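Local structure of Fe-regulated protein B (Neisseria meningitidis, 4AIP) at residues S148-A153 against I160-G165; D261-I266 against G317-F322; I278-E283 against D297-A302; A340-T345 against G353-R358; E532-T537 against Q557-A562. The protein imports iron across the outer membrane as a TonB-dependent transporter, possibly taking it up in a siderophore-bound form. All coordinates share one frame; numbering follows the deposited sequence.

Contact 1 of 5, residues S148-A153 against I160-G165; sequences SVQKGA and IGATNG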
# COMPACT_ATOMS: atom_id res chain seq x y z
N SER B 148 31.01 -1.63 -9.05
CA SER B 148 32.40 -1.34 -9.40
C SER B 148 32.68 0.08 -8.91
O SER B 148 31.76 0.81 -8.52
CB SER B 148 32.57 -1.37 -10.93
OG SER B 148 32.53 -2.69 -11.50
N VAL B 149 33.95 0.46 -8.93
CA VAL B 149 34.39 1.77 -8.40
C VAL B 149 35.48 2.33 -9.32
O VAL B 149 36.26 1.58 -9.93
CB VAL B 149 34.83 1.68 -6.90
CG1 VAL B 149 36.10 0.93 -6.79
CG2 VAL B 149 34.97 3.03 -6.24
N GLN B 150 35.48 3.63 -9.49
CA GLN B 150 36.51 4.31 -10.25
C GLN B 150 36.83 5.55 -9.45
O GLN B 150 35.90 6.31 -9.05
CB GLN B 150 36.10 4.56 -11.73
CG GLN B 150 35.49 5.93 -12.11
CD GLN B 150 36.47 7.17 -12.18
OE1 GLN B 150 37.71 7.09 -12.02
NE2 GLN B 150 35.88 8.33 -12.40
N LYS B 151 38.12 5.75 -9.20
CA LYS B 151 38.56 6.69 -8.16
C LYS B 151 39.32 7.81 -8.79
O LYS B 151 40.09 7.58 -9.72
CB LYS B 151 39.43 5.98 -7.13
CG LYS B 151 38.79 4.74 -6.56
CD LYS B 151 39.67 4.12 -5.43
CE LYS B 151 39.51 2.62 -5.46
NZ LYS B 151 39.94 1.91 -4.25
N GLY B 152 39.10 9.03 -8.29
CA GLY B 152 39.79 10.22 -8.86
C GLY B 152 39.26 10.56 -10.27
O GLY B 152 38.15 10.10 -10.68
N ALA B 153 40.03 11.37 -11.00
CA ALA B 153 39.65 11.86 -12.32
C ALA B 153 39.73 10.70 -13.31
O ALA B 153 40.72 9.94 -13.33
CB ALA B 153 40.55 13.00 -12.75
N ILE B 160 30.35 12.33 -17.67
CA ILE B 160 30.32 13.72 -17.34
C ILE B 160 30.73 13.85 -15.92
O ILE B 160 30.20 13.16 -15.07
CB ILE B 160 28.88 14.29 -17.47
CG1 ILE B 160 28.58 14.65 -18.92
CG2 ILE B 160 28.70 15.51 -16.56
CD1 ILE B 160 27.11 14.38 -19.29
N GLY B 161 31.67 14.74 -15.61
CA GLY B 161 31.88 15.14 -14.20
C GLY B 161 32.83 14.25 -13.41
O GLY B 161 32.89 14.33 -12.17
N ALA B 162 33.60 13.44 -14.12
CA ALA B 162 34.46 12.49 -13.47
C ALA B 162 35.73 13.03 -12.81
O ALA B 162 36.83 12.53 -13.11
CB ALA B 162 34.83 11.34 -14.42
N THR B 163 35.58 13.95 -11.87
CA THR B 163 36.73 14.56 -11.26
C THR B 163 37.23 13.71 -10.12
O THR B 163 38.45 13.47 -9.97
CB THR B 163 36.46 16.00 -10.72
OG1 THR B 163 35.43 15.95 -9.75
CG2 THR B 163 36.10 17.00 -11.84
N ASN B 164 36.31 13.21 -9.31
CA ASN B 164 36.74 12.49 -8.13
C ASN B 164 36.33 11.00 -8.09
O ASN B 164 36.71 10.30 -7.14
CB ASN B 164 36.27 13.24 -6.88
CG ASN B 164 37.31 14.21 -6.39
OD1 ASN B 164 37.02 15.38 -6.00
ND2 ASN B 164 38.57 13.74 -6.38
N GLY B 165 35.58 10.51 -9.11
CA GLY B 165 35.30 9.07 -9.20
C GLY B 165 33.84 8.73 -8.89
O GLY B 165 33.00 9.64 -8.65
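Two glycines set the backbone here: Gly-152 at phi 71°, where the strand 144-151 has just ended, and Gly-165 at phi 109°, where the next strand begins. They lie in the plug domain that fills the barrel of a TonB-dependent transporter, at the point where antiparallel neighbours 144-151 and 165-171 of its four-stranded mixed sheet are joined by a loop. Lys-151 and Gly-165 form the last pair, a non-hydrogen-bonded one, and with no side chain on Gly-165 their CA atoms stand only 4.2 Å apart. The bond that follows is weak: Gly-152 N reaches Asn-164 O at 2.9 Å, but the angle at the hydrogen is just 137°. Regular pairing therefore gives out at the glycine, and the returning chain is folded tightly on itself instead, with Ala-162 at the centre of an inverse gamma turn in which Thr-163 N bonds to Gly-161 O over 2.7 Å.

Side chains add little. Gln-150, its chain bent at chi2, lays its amide group beside Gly-165 CA and the methyl of Ala-162. Lys-151 leads elsewhere, NZ making a salt bridge to Glu-590 of the barrel and a hydrogen bond to Ser-94. Lys-66 takes up Lys-151 O and Ala-153 O, and Arg-506 of the barrel donates to Gly-161 O, so main-chain carbonyls of this buried loop are met by both domains. Beyond the glycines the two chains still touch: Ala-153 CA points its hydrogen at Ala-162 O, 3.0 Å away, while Ala-153 CB lies 3.5 Å from Thr-163 O.

Contact 2 of 5, residues D261-I266 against G317-F322; sequences DDDHRI and GKNLGF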
# COMPACT_ATOMS: atom_id res chain seq x y z
N ASP B 261 22.11 -12.51 -34.47
CA ASP B 261 23.31 -13.35 -34.23
C ASP B 261 23.85 -13.12 -32.82
O ASP B 261 25.04 -13.40 -32.53
CB ASP B 261 24.39 -13.08 -35.30
CG ASP B 261 23.97 -13.57 -36.67
OD1 ASP B 261 23.71 -14.80 -36.76
OD2 ASP B 261 23.87 -12.76 -37.63
N ASP B 262 22.98 -12.57 -31.96
CA ASP B 262 23.35 -12.11 -30.62
C ASP B 262 24.32 -10.96 -30.58
O ASP B 262 25.04 -10.80 -29.57
CB ASP B 262 23.91 -13.26 -29.76
CG ASP B 262 22.86 -14.30 -29.48
OD1 ASP B 262 21.68 -14.12 -29.93
OD2 ASP B 262 23.19 -15.30 -28.82
N ASP B 263 24.33 -10.17 -31.65
CA ASP B 263 25.21 -9.03 -31.71
C ASP B 263 24.44 -7.73 -31.47
O ASP B 263 25.00 -6.65 -31.42
CB ASP B 263 26.08 -9.11 -32.98
CG ASP B 263 27.29 -10.10 -32.81
OD1 ASP B 263 27.79 -10.33 -31.66
OD2 ASP B 263 27.74 -10.66 -33.83
N HIS B 264 23.14 -7.84 -31.26
CA HIS B 264 22.31 -6.69 -30.96
C HIS B 264 21.40 -6.90 -29.74
O HIS B 264 20.82 -7.99 -29.57
CB HIS B 264 21.44 -6.38 -32.17
CG HIS B 264 22.22 -5.89 -33.35
ND1 HIS B 264 22.99 -6.72 -34.15
CD2 HIS B 264 22.35 -4.63 -33.86
CE1 HIS B 264 23.56 -6.00 -35.10
NE2 HIS B 264 23.19 -4.73 -34.95
N ARG B 265 21.25 -5.86 -28.92
CA ARG B 265 20.35 -5.93 -27.78
C ARG B 265 19.69 -4.59 -27.40
O ARG B 265 20.41 -3.59 -27.24
CB ARG B 265 21.07 -6.50 -26.58
CG ARG B 265 20.12 -6.69 -25.34
CD ARG B 265 20.82 -7.37 -24.17
NE ARG B 265 19.95 -7.56 -23.00
CZ ARG B 265 18.96 -8.46 -22.88
NH1 ARG B 265 18.59 -9.26 -23.89
NH2 ARG B 265 18.28 -8.51 -21.75
N ILE B 266 18.35 -4.58 -27.22
CA ILE B 266 17.65 -3.40 -26.70
C ILE B 266 17.03 -3.83 -25.39
O ILE B 266 16.42 -4.87 -25.34
CB ILE B 266 16.58 -2.85 -27.64
CG1 ILE B 266 17.23 -2.23 -28.86
CG2 ILE B 266 15.79 -1.74 -27.01
CD1 ILE B 266 16.68 -2.74 -30.19
N GLY B 317 25.09 -2.77 -29.69
CA GLY B 317 25.39 -3.52 -30.91
C GLY B 317 26.88 -3.81 -31.03
O GLY B 317 27.71 -3.02 -30.62
N LYS B 318 27.20 -4.96 -31.59
CA LYS B 318 28.56 -5.44 -31.75
C LYS B 318 28.75 -5.86 -33.20
O LYS B 318 27.81 -6.42 -33.77
CB LYS B 318 28.72 -6.70 -30.92
CG LYS B 318 29.47 -6.53 -29.64
CD LYS B 318 29.48 -7.81 -28.89
CE LYS B 318 28.18 -7.97 -28.13
NZ LYS B 318 28.40 -9.01 -27.12
N ASN B 319 29.93 -5.67 -33.80
CA ASN B 319 30.19 -6.13 -35.20
C ASN B 319 29.24 -5.49 -36.22
O ASN B 319 28.62 -6.17 -37.03
CB ASN B 319 30.13 -7.67 -35.33
CG ASN B 319 31.21 -8.38 -34.49
OD1 ASN B 319 32.17 -7.76 -33.98
ND2 ASN B 319 31.06 -9.69 -34.35
N LEU B 320 29.12 -4.17 -36.15
CA LEU B 320 28.16 -3.44 -36.96
C LEU B 320 28.76 -3.07 -38.33
O LEU B 320 28.09 -2.38 -39.14
CB LEU B 320 27.68 -2.18 -36.25
CG LEU B 320 26.67 -2.27 -35.13
CD1 LEU B 320 27.33 -2.12 -33.84
CD2 LEU B 320 25.74 -1.12 -35.31
N GLY B 321 30.01 -3.50 -38.55
CA GLY B 321 30.76 -3.21 -39.76
C GLY B 321 31.33 -1.80 -39.75
O GLY B 321 32.54 -1.62 -39.93
N PHE B 322 30.46 -0.81 -39.55
CA PHE B 322 30.93 0.55 -39.47
C PHE B 322 31.58 0.84 -38.12
O PHE B 322 32.29 1.83 -37.97
CB PHE B 322 29.90 1.63 -39.92
CG PHE B 322 28.57 1.60 -39.21
CD1 PHE B 322 28.40 2.16 -37.94
CD2 PHE B 322 27.43 1.11 -39.89
CE1 PHE B 322 27.14 2.18 -37.32
CE2 PHE B 322 26.16 1.13 -39.29
CZ PHE B 322 26.00 1.66 -38.01
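Asp-263 carries this contact, lodged against Lys-318 and Asn-319 where one strand starts and another stops. With chi1 at -79° its CG swings to the side of its own backbone N, opposite the carbonyl carbon, and the side chain comes up against the facing backbone: CB sits 3.3 Å from Lys-318 O, and the carboxylate goes on past that carbonyl. Its two oxygens then meet different neighbours. OD1 lies 3.8 Å from Lys-318 CB, the two side chains meeting at roughly a right angle, whereas OD2 comes to 3.5 Å from Asn-319 ND2, a loose approach with the carboxylate and amide planes turned 70° apart. Lys-318 kinks at chi3 (-81°), and its NZ stops 4.8 Å from Asp-263 OD1, too far for a salt bridge, though the opposite charges may still attract across this exposed surface.

The backbone grip is shorter. Lys-318 N donates to Asp-263 O at 2.8 Å, and the same oxygen takes a CA-H contact from Gly-317 at 3.2 Å. One residue further on, His-264 pairs with Gly-317 as a non-hydrogen-bonded antiparallel pair. The imidazole inclines across toward the second chain, meeting Leu-320 obliquely with NE2 4.3 Å from CG, and it also meets the ring of Phe-259. Tyr-315 touches both His-264 and Leu-320.

Strands 264-276 and 302-318 are neighbouring staves of the barrel, and each runs here into a short turn to its other neighbour, as is usual at the periplasmic rim of TonB-dependent receptors.

Contact 3 of 5, residues I278-E283 against D297-A302; sequences IRTVRE and DRQAPA
The guanidinium of Arg-282 has Arg-298 NH1 over one face, 3.5 Å above its plane and displaced toward the rim, while Arg-298 O and Gln-299 OE1 meet its edge. The two guanidinium groups are tilted 38° to each other, a close approach of like charges that is probably eased by the two acceptors of Arg-282 NH1, both near its plane: Arg-298 O at 3.0 Å and Gln-299 OE1 at 2.7 Å. Arg-298 NH1 has its own acceptor in Arg-293 O. Gln-299, folded back at chi2 (-70°), also offers NE2 weakly to Arg-282 O and more firmly to Thr-286 O; its OE1 is modelled doubtfully close to Val-281 O. Arg-279 meets Glu-283 OE1 at its guanidinium edge, forming a salt bridge of 2.9 Å from NH2.

Main-chain bonds join the same segments. Arg-279 and Ala-302 bond both ways as an antiparallel pair, and Val-281 N donates to Gln-299 O at 2.9 Å. Ile-278 CG2 packs on Pro-301 CB at 3.7 Å.

Arg-276, an L-glutamate site in another structure of this protein, is close by. The short strand 278-279 pairs with the start of strand 302-318, just past the short, weakly bonded helix 296-299, and Ile-278 packs against Pro-354 of a second subunit.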
# COMPACT_ATOMS: atom_id res chain seq x y z
N ILE B 278 8.75 8.21 9.51
CA ILE B 278 8.72 9.47 10.17
C ILE B 278 10.22 9.85 10.31
O ILE B 278 11.02 9.12 10.94
CB ILE B 278 8.08 9.37 11.58
CG1 ILE B 278 6.78 8.55 11.57
CG2 ILE B 278 7.90 10.74 12.19
CD1 ILE B 278 5.61 9.21 10.93
N ARG B 279 10.59 10.99 9.74
CA ARG B 279 11.97 11.32 9.62
C ARG B 279 12.02 12.74 10.03
O ARG B 279 10.98 13.42 10.09
CB ARG B 279 12.41 11.22 8.18
CG ARG B 279 12.27 9.79 7.63
CD ARG B 279 13.41 8.87 8.11
NE ARG B 279 14.67 9.27 7.49
CZ ARG B 279 15.88 8.81 7.81
NH1 ARG B 279 16.04 7.93 8.79
NH2 ARG B 279 16.95 9.26 7.18
N THR B 280 13.22 13.20 10.33
CA THR B 280 13.39 14.49 10.94
C THR B 280 13.76 15.47 9.84
O THR B 280 14.24 15.08 8.78
CB THR B 280 14.49 14.43 12.05
OG1 THR B 280 15.75 14.08 11.47
CG2 THR B 280 14.20 13.36 12.99
N VAL B 281 13.47 16.74 10.08
CA VAL B 281 13.90 17.80 9.17
C VAL B 281 15.38 17.58 9.34
O VAL B 281 15.81 17.39 10.46
CB VAL B 281 13.54 19.19 9.76
CG1 VAL B 281 14.13 20.35 8.89
CG2 VAL B 281 12.01 19.33 10.02
N ARG B 282 16.20 17.54 8.33
CA ARG B 282 17.63 17.28 8.70
C ARG B 282 17.94 15.86 9.11
O ARG B 282 18.17 15.60 10.29
CB ARG B 282 18.09 18.11 9.91
CG ARG B 282 18.27 19.57 9.70
CD ARG B 282 18.83 20.19 10.96
NE ARG B 282 18.34 21.55 11.14
CZ ARG B 282 17.17 21.88 11.69
NH1 ARG B 282 16.34 20.94 12.15
NH2 ARG B 282 16.82 23.16 11.78
N GLU B 283 18.02 14.96 8.15
CA GLU B 283 18.22 13.55 8.47
C GLU B 283 19.60 13.16 9.01
O GLU B 283 19.80 12.01 9.46
CB GLU B 283 17.88 12.73 7.25
CG GLU B 283 16.57 13.17 6.66
CD GLU B 283 16.08 12.26 5.59
OE1 GLU B 283 16.85 11.35 5.11
OE2 GLU B 283 14.92 12.45 5.20
N ASP B 297 11.36 20.01 18.55
CA ASP B 297 10.65 21.12 17.87
C ASP B 297 11.39 21.60 16.62
O ASP B 297 10.79 21.72 15.57
CB ASP B 297 10.37 22.30 18.83
CG ASP B 297 9.79 21.83 20.18
OD1 ASP B 297 10.62 21.51 21.09
OD2 ASP B 297 8.51 21.74 20.31
N ARG B 298 12.69 21.86 16.75
CA ARG B 298 13.51 22.27 15.61
C ARG B 298 13.61 21.19 14.55
O ARG B 298 13.62 21.49 13.36
CB ARG B 298 14.91 22.65 16.05
CG ARG B 298 14.99 23.96 16.83
CD ARG B 298 16.45 24.49 16.84
NE ARG B 298 16.79 25.25 15.62
CZ ARG B 298 17.69 24.89 14.71
NH1 ARG B 298 18.40 23.77 14.84
NH2 ARG B 298 17.90 25.68 13.66
N GLN B 299 13.69 19.93 15.02
CA GLN B 299 13.81 18.73 14.19
C GLN B 299 12.49 18.17 13.67
O GLN B 299 12.51 17.31 12.76
CB GLN B 299 14.59 17.64 14.95
CG GLN B 299 16.09 17.82 14.91
CD GLN B 299 16.66 17.54 13.53
OE1 GLN B 299 16.48 18.32 12.60
NE2 GLN B 299 17.34 16.43 13.39
N ALA B 300 11.38 18.63 14.25
CA ALA B 300 10.01 18.41 13.77
C ALA B 300 9.82 17.21 12.86
O ALA B 300 9.59 17.36 11.69
CB ALA B 300 9.44 19.70 13.11
N PRO B 301 9.86 15.99 13.42
CA PRO B 301 9.69 14.80 12.59
C PRO B 301 8.34 14.78 11.94
O PRO B 301 7.38 15.21 12.56
CB PRO B 301 9.78 13.67 13.58
CG PRO B 301 10.68 14.19 14.57
CD PRO B 301 10.20 15.59 14.80
N ALA B 302 8.28 14.29 10.70
CA ALA B 302 7.06 14.23 9.93
C ALA B 302 7.19 13.10 8.97
O ALA B 302 8.32 12.75 8.62
CB ALA B 302 6.92 15.51 9.19

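Contact 4 of 5, residues A340-T345 against G353-R358; sequences ADDSGT and GPNHTR
Asp-341 OD1 accepts from Gly-353 N at 2.9 Å, and Asp-342 OD2 takes ND2 of Asn-355 at 3.0 Å; these two carboxylates tie the loop to the chain returning from it. Asp-341 reaches out because its CG stands opposite the backbone N (chi1 -178°). OD1 is gripped twice, Gly-353 N coming in on the anti side and Ser-343 N, 3.2 Å away, from the other face of the carboxylate. The Asn-355 amide uses the anti lone pair of Asp-342 OD2, nearly in its own amide plane, with carboxylate and amide planes 66° apart. The same carboxylate forms a salt bridge to Arg-337 through OD2, while OD1 accepts from Ser-339 OG and Thr-345 OG1, which probably offsets the cost of burying this carboxylate.

The Ser-343 bond closes an Asx turn, and it overlaps a type I beta turn from Asp-342 to Thr-345, in the loop joining barrel strands 325-339 and 355-371. Between the chains Asp-342 N donates to Gly-353 O at 3.2 Å. Further out, Ala-340 O rests against the Pro-354 ring, 3.9 Å from both CG and CD, and that proline also packs on Ile-278 of a third subunit.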
# COMPACT_ATOMS: atom_id res chain seq x y z
N ALA B 340 4.52 14.90 4.25
CA ALA B 340 3.08 15.04 4.59
C ALA B 340 2.75 16.36 5.27
O ALA B 340 1.61 16.79 5.21
CB ALA B 340 2.60 13.89 5.46
N ASP B 341 3.71 16.95 5.97
CA ASP B 341 3.52 18.26 6.53
C ASP B 341 4.86 18.95 6.65
O ASP B 341 5.76 18.44 7.34
CB ASP B 341 2.86 18.20 7.90
CG ASP B 341 2.61 19.59 8.48
OD1 ASP B 341 2.56 20.57 7.68
OD2 ASP B 341 2.47 19.68 9.73
N ASP B 342 4.98 20.12 6.01
CA ASP B 342 6.26 20.84 6.08
C ASP B 342 6.25 22.12 6.92
O ASP B 342 7.13 22.96 6.73
CB ASP B 342 6.84 21.08 4.67
CG ASP B 342 7.84 20.01 4.26
OD1 ASP B 342 8.21 19.15 5.09
OD2 ASP B 342 8.27 20.03 3.09
N SER B 343 5.26 22.26 7.82
CA SER B 343 5.13 23.40 8.74
C SER B 343 6.37 23.65 9.62
O SER B 343 6.73 24.80 9.86
CB SER B 343 3.94 23.24 9.70
OG SER B 343 2.92 22.47 9.12
N GLY B 344 6.98 22.57 10.10
CA GLY B 344 8.17 22.65 10.95
C GLY B 344 9.44 22.48 10.15
O GLY B 344 10.48 22.26 10.73
N THR B 345 9.37 22.59 8.83
CA THR B 345 10.54 22.52 7.99
C THR B 345 10.93 23.90 7.46
O THR B 345 10.39 24.33 6.43
CB THR B 345 10.30 21.58 6.79
OG1 THR B 345 9.67 20.38 7.26
CG2 THR B 345 11.60 21.22 6.08
N GLY B 353 1.11 21.45 5.38
CA GLY B 353 0.57 20.29 4.67
C GLY B 353 1.54 19.70 3.66
O GLY B 353 2.72 20.01 3.68
N PRO B 354 1.03 18.86 2.76
CA PRO B 354 1.92 18.10 1.86
C PRO B 354 2.74 18.96 0.91
O PRO B 354 2.28 20.01 0.42
CB PRO B 354 0.96 17.21 1.06
CG PRO B 354 -0.30 17.24 1.82
CD PRO B 354 -0.38 18.60 2.41
N ASN B 355 3.97 18.51 0.71
CA ASN B 355 4.94 19.22 -0.07
C ASN B 355 5.77 18.26 -0.85
O ASN B 355 6.15 17.20 -0.38
CB ASN B 355 5.81 20.11 0.82
CG ASN B 355 6.66 21.08 0.00
OD1 ASN B 355 6.19 21.67 -0.94
ND2 ASN B 355 7.92 21.23 0.38
N HIS B 356 6.08 18.66 -2.05
CA HIS B 356 6.56 17.73 -3.00
C HIS B 356 7.58 18.43 -3.81
O HIS B 356 7.29 19.46 -4.32
CB HIS B 356 5.32 17.50 -3.75
CG HIS B 356 5.40 16.50 -4.78
ND1 HIS B 356 5.71 15.21 -4.52
CD2 HIS B 356 5.05 16.56 -6.07
CE1 HIS B 356 5.60 14.51 -5.63
NE2 HIS B 356 5.22 15.32 -6.59
N THR B 357 8.79 17.88 -3.88
CA THR B 357 9.89 18.52 -4.52
C THR B 357 10.46 17.54 -5.51
O THR B 357 10.71 16.38 -5.18
CB THR B 357 10.98 18.90 -3.48
OG1 THR B 357 10.41 19.77 -2.47
CG2 THR B 357 12.12 19.63 -4.14
N ARG B 358 10.67 18.00 -6.74
CA ARG B 358 11.23 17.07 -7.76
C ARG B 358 12.52 17.50 -8.36
O ARG B 358 12.78 18.70 -8.47
CB ARG B 358 10.26 16.87 -8.85
CG ARG B 358 9.01 16.30 -8.28
CD ARG B 358 7.87 16.64 -9.13
NE ARG B 358 8.21 16.12 -10.41
CZ ARG B 358 7.47 16.24 -11.51
NH1 ARG B 358 6.34 16.83 -11.59
NH2 ARG B 358 7.88 15.74 -12.59

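Contact 5 of 5, residues E532-T537 against Q557-A562; sequences ERARNT and QTIKDA
This is a ladder of antiparallel barrel strands, the paired arms of the beta hairpin 532-544 and 548-563, on a part of the wall that the plug domain touches from inside. The N-to-C directions of the two short strands differ by 161°. Arg-533 with Lys-560 and Arg-535 with Thr-558 are hydrogen-bonded pairs, each with two bonds; the shortest, Arg-535 N to Thr-558 O, is 2.7 Å. Ala-534 with Ile-559 and Asn-536 with Gln-557 are the non-hydrogen-bonded pairs between and beyond them.

Side chains alternate accordingly. Ala-534, Ile-559, Asn-536 and Gln-557 share the face against the plug, and Ala-534 CB touches Ile-559 CG1 at 3.9 Å. On the other face Arg-535 and Thr-558 lie alongside each other, pointing the same way; bends at chi2 and chi3 bring the guanidinium round, so that Thr-558 CB sits 4.0 Å above its plane, toward the rim.

At the far end Asp-561 turns the second chain, and Glu-532 stretches along that corner, its CG 3.5 Å from Asp-561 O. Its carboxylate is held by a salt bridge from Arg-509 to OE1 and by Leu-563 N on OE2. Gln-557 bends at chi2 (89°), directing NE2 to Thr-163 O of the plug and setting OE1 3.6 Å from Ala-534 CB.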
# COMPACT_ATOMS: atom_id res chain seq x y z
N GLU B 532 34.84 23.34 -12.06
CA GLU B 532 35.96 22.82 -11.32
C GLU B 532 36.78 21.97 -12.26
O GLU B 532 36.22 21.32 -13.16
CB GLU B 532 35.45 21.92 -10.19
CG GLU B 532 34.73 22.70 -9.13
CD GLU B 532 34.08 21.84 -8.06
OE1 GLU B 532 33.84 20.63 -8.34
OE2 GLU B 532 33.79 22.39 -6.97
N ARG B 533 38.09 21.92 -12.04
CA ARG B 533 38.90 21.19 -12.95
C ARG B 533 40.01 20.47 -12.24
O ARG B 533 40.84 21.08 -11.58
CB ARG B 533 39.48 22.11 -14.00
CG ARG B 533 40.17 21.32 -15.06
CD ARG B 533 40.50 22.24 -16.19
NE ARG B 533 40.87 21.49 -17.39
CZ ARG B 533 42.03 21.58 -18.02
NH1 ARG B 533 42.97 22.43 -17.63
NH2 ARG B 533 42.25 20.81 -19.05
N ALA B 534 40.04 19.16 -12.46
CA ALA B 534 40.87 18.26 -11.70
C ALA B 534 42.06 17.86 -12.51
O ALA B 534 41.93 17.61 -13.72
CB ALA B 534 40.07 16.96 -11.33
N ARG B 535 43.20 17.72 -11.83
CA ARG B 535 44.39 17.21 -12.43
C ARG B 535 44.79 16.10 -11.49
O ARG B 535 45.21 16.35 -10.33
CB ARG B 535 45.47 18.32 -12.52
CG ARG B 535 46.67 17.98 -13.46
CD ARG B 535 48.05 18.37 -12.92
NE ARG B 535 47.97 19.68 -12.28
CZ ARG B 535 48.70 20.06 -11.22
NH1 ARG B 535 49.56 19.25 -10.68
NH2 ARG B 535 48.54 21.27 -10.69
N ASN B 536 44.63 14.88 -11.96
CA ASN B 536 44.83 13.75 -11.14
C ASN B 536 45.97 12.91 -11.71
O ASN B 536 45.93 12.44 -12.86
CB ASN B 536 43.52 12.96 -10.99
CG ASN B 536 43.74 11.60 -10.35
OD1 ASN B 536 43.91 11.49 -9.11
ND2 ASN B 536 43.76 10.55 -11.20
N THR B 537 47.01 12.73 -10.91
CA THR B 537 48.15 11.94 -11.33
C THR B 537 48.24 10.79 -10.41
O THR B 537 48.10 10.99 -9.19
CB THR B 537 49.46 12.72 -11.10
OG1 THR B 537 49.33 14.03 -11.70
CG2 THR B 537 50.64 11.97 -11.70
N GLN B 557 45.93 14.71 -6.43
CA GLN B 557 44.81 15.42 -7.03
C GLN B 557 44.92 16.94 -6.75
O GLN B 557 45.11 17.36 -5.59
CB GLN B 557 43.49 14.88 -6.47
CG GLN B 557 42.23 15.63 -6.96
CD GLN B 557 41.65 15.05 -8.27
OE1 GLN B 557 42.31 15.02 -9.32
NE2 GLN B 557 40.43 14.54 -8.19
N THR B 558 44.77 17.75 -7.80
CA THR B 558 44.52 19.18 -7.61
C THR B 558 43.25 19.52 -8.34
O THR B 558 43.05 19.08 -9.47
CB THR B 558 45.72 20.08 -8.17
OG1 THR B 558 46.91 19.78 -7.45
CG2 THR B 558 45.46 21.58 -8.02
N ILE B 559 42.39 20.33 -7.72
CA ILE B 559 41.17 20.76 -8.38
C ILE B 559 41.02 22.24 -8.21
O ILE B 559 40.92 22.73 -7.07
CB ILE B 559 39.91 20.08 -7.83
CG1 ILE B 559 40.07 18.56 -7.76
CG2 ILE B 559 38.67 20.45 -8.71
CD1 ILE B 559 38.78 17.87 -7.34
N LYS B 560 40.95 22.94 -9.35
CA LYS B 560 40.90 24.40 -9.37
C LYS B 560 39.48 24.84 -9.46
O LYS B 560 38.63 24.08 -9.98
CB LYS B 560 41.68 24.91 -10.59
CG LYS B 560 43.19 24.51 -10.57
CD LYS B 560 44.13 25.43 -11.41
CE LYS B 560 45.55 25.22 -10.98
NZ LYS B 560 46.44 26.26 -11.51
N ASP B 561 39.19 26.06 -8.98
CA ASP B 561 37.86 26.69 -9.12
C ASP B 561 36.71 25.99 -8.37
O ASP B 561 35.53 26.07 -8.76
CB ASP B 561 37.50 26.93 -10.58
CG ASP B 561 38.49 27.84 -11.29
OD1 ASP B 561 38.84 28.85 -10.69
OD2 ASP B 561 38.90 27.57 -12.43
N ALA B 562 37.05 25.36 -7.26
CA ALA B 562 36.04 24.81 -6.37
C ALA B 562 34.97 25.83 -6.01
O ALA B 562 35.26 27.04 -5.85
CB ALA B 562 36.69 24.27 -5.12

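Contact 1 comes first along the chain, in the plug; contacts 2 to 5 belong to the barrel. Contact 3 falls between the two segments of contact 2, and contacts 4 and 5 follow. Contacts 1 and 5, centres 12 Å apart, form part of the plug–wall interface, where Ala-153 CB packs on Asn-536 CB at 3.5 Å. Contacts 3 and 4, centres 11 Å apart, meet where Val-281 CG2 lies 3.4 Å from Gly-344 O, joining two loops. The centres of contacts 2 and 3 are about 52 Å apart, on opposite sides of the chain's centre; strand 302-318 spans between them, linking opposite ends of the transporter.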